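Local coordinates for protein bifunctional enzyme cysn/cysc (PDB 4BZX) that transfers a phosphate from ATP to the 3'-hydroxyl of adenosine-5'-phosphosulfate, making PAPS, as the kinase part of a sulfate-activating enzyme, at residues A[37-42]-A[80-85]. Residues are numbered along the deposited sequence; the frame is centred on the assembly and turned at random.
Sequences VLDGDN and LVPAIS. With ADX (adenosine-5'-phosphosulfate), chain C; EDO (1,2-ethanediol), chain K.
Just past the V37-L80 bridge of parallel strands 35-37 and 78-82, L38 N bonds to L80 O at 2.8 Å; two residues on, G40 N reaches P82 O at 3.0 Å. Between these bonds L38 O finds no polar partner, because proline has no N-H to offer; carbon atoms of V81 and P82 surround it, with the CA-H of V81 pointing at it. The P82 ring packs against V37 and D39: its CD lies against V37 CG1 at 3.7 Å, and the D39 side chain crosses its CG at about a right angle. In D39, CB and CG each stand 3.9 Å from P82 CG, and OD2 comes to 3.5 Å. With CG anti to the backbone N (chi1 -176°), the carboxylate divides its work: OD1 accepts a weak capping bond from N42 N, 3.3 Å, while OD2 takes the hydroxyl of S18, near the bound magnesium ion. G40, without a side chain, lets the phosphosulfate lie close to the helix start; a water links P82 O to ADX O2A, and I84 N and S85 N bond to phosphate and sulfate oxygens respectively. Neighbouring strand ends that carry ligand-binding loops at their C-terminal edge are typical of P-loop kinases, here forming the APS site.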
loop_
_atom_site.group_PDB
_atom_site.type_symbol
_atom_site.label_atom_id
_atom_site.label_comp_id
_atom_site.label_asym_id
_atom_site.label_seq_id
_atom_site.Cartn_x
_atom_site.Cartn_y
_atom_site.Cartn_z
ATOM N N VAL A 37 -3.776 5.945 -8.125
ATOM C CA VAL A 37 -3.621 4.792 -7.250
ATOM C C VAL A 37 -3.100 3.581 -8.009
ATOM O O VAL A 37 -3.680 3.167 -9.028
ATOM C CB VAL A 37 -4.936 4.407 -6.568
ATOM C CG1 VAL A 37 -4.760 3.146 -5.708
ATOM C CG2 VAL A 37 -5.474 5.531 -5.717
ATOM N N LEU A 38 -1.991 3.055 -7.563
ATOM C CA LEU A 38 -1.447 1.755 -8.119
ATOM C C LEU A 38 -1.741 0.706 -7.086
ATOM O O LEU A 38 -0.925 0.548 -6.156
ATOM C CB LEU A 38 0.066 1.757 -8.350
ATOM C CG LEU A 38 0.589 2.663 -9.412
ATOM C CD1 LEU A 38 2.116 2.631 -9.351
ATOM C CD2 LEU A 38 0.061 2.303 -10.805
ATOM N N ASP A 39 -2.848 0.004 -7.222
ATOM C CA ASP A 39 -3.321 -0.935 -6.173
ATOM C C ASP A 39 -2.798 -2.328 -6.455
ATOM O O ASP A 39 -3.012 -2.860 -7.561
ATOM C CB ASP A 39 -4.846 -0.889 -6.184
ATOM C CG ASP A 39 -5.504 -1.742 -5.074
ATOM O OD1 ASP A 39 -5.398 -2.971 -5.104
ATOM O OD2 ASP A 39 -6.180 -1.157 -4.232
ATOM N N GLY A 40 -2.090 -2.908 -5.517
ATOM C CA GLY A 40 -1.524 -4.244 -5.635
ATOM C C GLY A 40 -2.494 -5.274 -6.157
ATOM O O GLY A 40 -2.173 -6.041 -7.073
ATOM N N ASP A 41 -3.707 -5.331 -5.569
ATOM C CA ASP A 41 -4.691 -6.271 -6.066
ATOM C C ASP A 41 -5.082 -6.022 -7.523
ATOM O O ASP A 41 -5.254 -6.977 -8.319
ATOM C CB ASP A 41 -5.944 -6.209 -5.137
ATOM C CG ASP A 41 -6.988 -7.261 -5.484
ATOM O OD1 ASP A 41 -6.710 -8.455 -5.403
ATOM O OD2 ASP A 41 -8.094 -6.894 -5.838
ATOM N N ASN A 42 -5.324 -4.779 -7.908
ATOM C CA ASN A 42 -5.773 -4.509 -9.256
ATOM C C ASN A 42 -4.657 -4.845 -10.255
ATOM O O ASN A 42 -4.897 -5.435 -11.288
ATOM C CB ASN A 42 -6.117 -3.039 -9.498
ATOM C CG ASN A 42 -7.375 -2.596 -8.808
ATOM O OD1 ASN A 42 -8.186 -3.398 -8.381
ATOM N ND2 ASN A 42 -7.535 -1.281 -8.680
ATOM N N LEU A 80 -0.209 6.729 -5.161
ATOM C CA LEU A 80 -0.656 6.092 -3.912
ATOM C C LEU A 80 -0.527 4.586 -4.180
ATOM O O LEU A 80 -1.099 4.136 -5.162
ATOM C CB LEU A 80 -2.086 6.460 -3.603
ATOM C CG LEU A 80 -2.201 7.981 -3.426
ATOM C CD1 LEU A 80 -3.446 8.564 -4.020
ATOM C CD2 LEU A 80 -2.036 8.310 -1.968
ATOM N N VAL A 81 0.226 3.851 -3.357
ATOM C CA VAL A 81 0.445 2.422 -3.575
ATOM C C VAL A 81 -0.022 1.560 -2.395
ATOM O O VAL A 81 0.749 1.320 -1.465
ATOM C CB VAL A 81 1.915 2.115 -3.895
ATOM C CG1 VAL A 81 2.056 0.630 -4.202
ATOM C CG2 VAL A 81 2.495 3.027 -4.977
ATOM N N PRO A 82 -1.296 1.108 -2.455
ATOM C CA PRO A 82 -1.775 0.196 -1.444
ATOM C C PRO A 82 -1.418 -1.223 -1.785
ATOM O O PRO A 82 -1.965 -1.814 -2.756
ATOM C CB PRO A 82 -3.255 0.442 -1.448
ATOM C CG PRO A 82 -3.559 0.786 -2.857
ATOM C CD PRO A 82 -2.445 1.625 -3.275
ATOM N N ALA A 83 -0.413 -1.737 -1.096
ATOM C CA ALA A 83 0.049 -3.119 -1.287
ATOM C C ALA A 83 0.519 -3.640 0.038
ATOM O O ALA A 83 0.991 -2.882 0.846
ATOM C CB ALA A 83 1.177 -3.178 -2.226
ATOM N N ILE A 84 0.256 -4.915 0.336
ATOM C CA ILE A 84 0.578 -5.409 1.669
ATOM C C ILE A 84 2.013 -5.123 2.094
ATOM O O ILE A 84 2.294 -4.597 3.183
ATOM C CB ILE A 84 0.214 -6.934 1.769
ATOM C CG1 ILE A 84 -1.298 -7.107 1.791
ATOM C CG2 ILE A 84 0.834 -7.559 3.050
ATOM C CD1 ILE A 84 -1.679 -8.573 1.687
ATOM N N SER A 85 2.968 -5.376 1.175
ATOM C CA SER A 85 4.400 -5.154 1.410
ATOM C C SER A 85 4.883 -5.787 2.730
ATOM O O SER A 85 5.245 -5.038 3.647
ATOM C CB SER A 85 4.680 -3.657 1.466
ATOM O OG SER A 85 4.374 -3.067 0.237
HETATM S SB ADX C . 2.075 -8.226 -1.655
HETATM O O1B ADX C . 2.339 -6.845 -1.336
HETATM O O2B ADX C . 2.392 -9.141 -0.571
HETATM O O3B ADX C . 2.699 -8.678 -2.929
HETATM P PA ADX C . -0.507 -7.402 -2.677
HETATM O O1A ADX C . 0.065 -7.243 -4.052
HETATM O O2A ADX C . -0.899 -6.198 -1.930
HETATM O O3A ADX C . 0.524 -8.367 -1.855
HETATM O "O5'" ADX C . -1.741 -8.408 -2.863
HETATM C "C5'" ADX C . -2.548 -8.616 -1.735
HETATM C "C4'" ADX C . -3.968 -8.817 -2.306
HETATM O "O4'" ADX C . -4.179 -10.194 -2.675
HETATM C "C3'" ADX C . -4.947 -8.420 -1.244
HETATM O "O3'" ADX C . -5.965 -7.622 -1.902
HETATM C "C2'" ADX C . -5.418 -9.732 -0.759
HETATM O "O2'" ADX C . -6.818 -9.538 -0.440
HETATM C "C1'" ADX C . -5.219 -10.792 -1.815
HETATM N N9 ADX C . -4.576 -12.061 -1.505
HETATM C C8 ADX C . -4.862 -13.258 -2.117
HETATM N N7 ADX C . -4.086 -14.227 -1.683
HETATM C C5 ADX C . -3.276 -13.662 -0.744
HETATM C C6 ADX C . -2.260 -14.213 0.124
HETATM N N6 ADX C . -1.937 -15.523 0.036
HETATM N N1 ADX C . -1.660 -13.339 0.964
HETATM C C2 ADX C . -2.011 -12.068 1.012
HETATM N N3 ADX C . -2.979 -11.488 0.249
HETATM C C4 ADX C . -3.604 -12.265 -0.640
HETATM C C1 EDO K . -4.617 -11.228 -6.418
HETATM O O1 EDO K . -4.767 -10.056 -5.559
HETATM C C2 EDO K . -5.991 -11.802 -6.613
HETATM O O2 EDO K . -6.913 -10.700 -6.475
HETATM O O HOH W 1 -3.052 -4.665 -2.542
#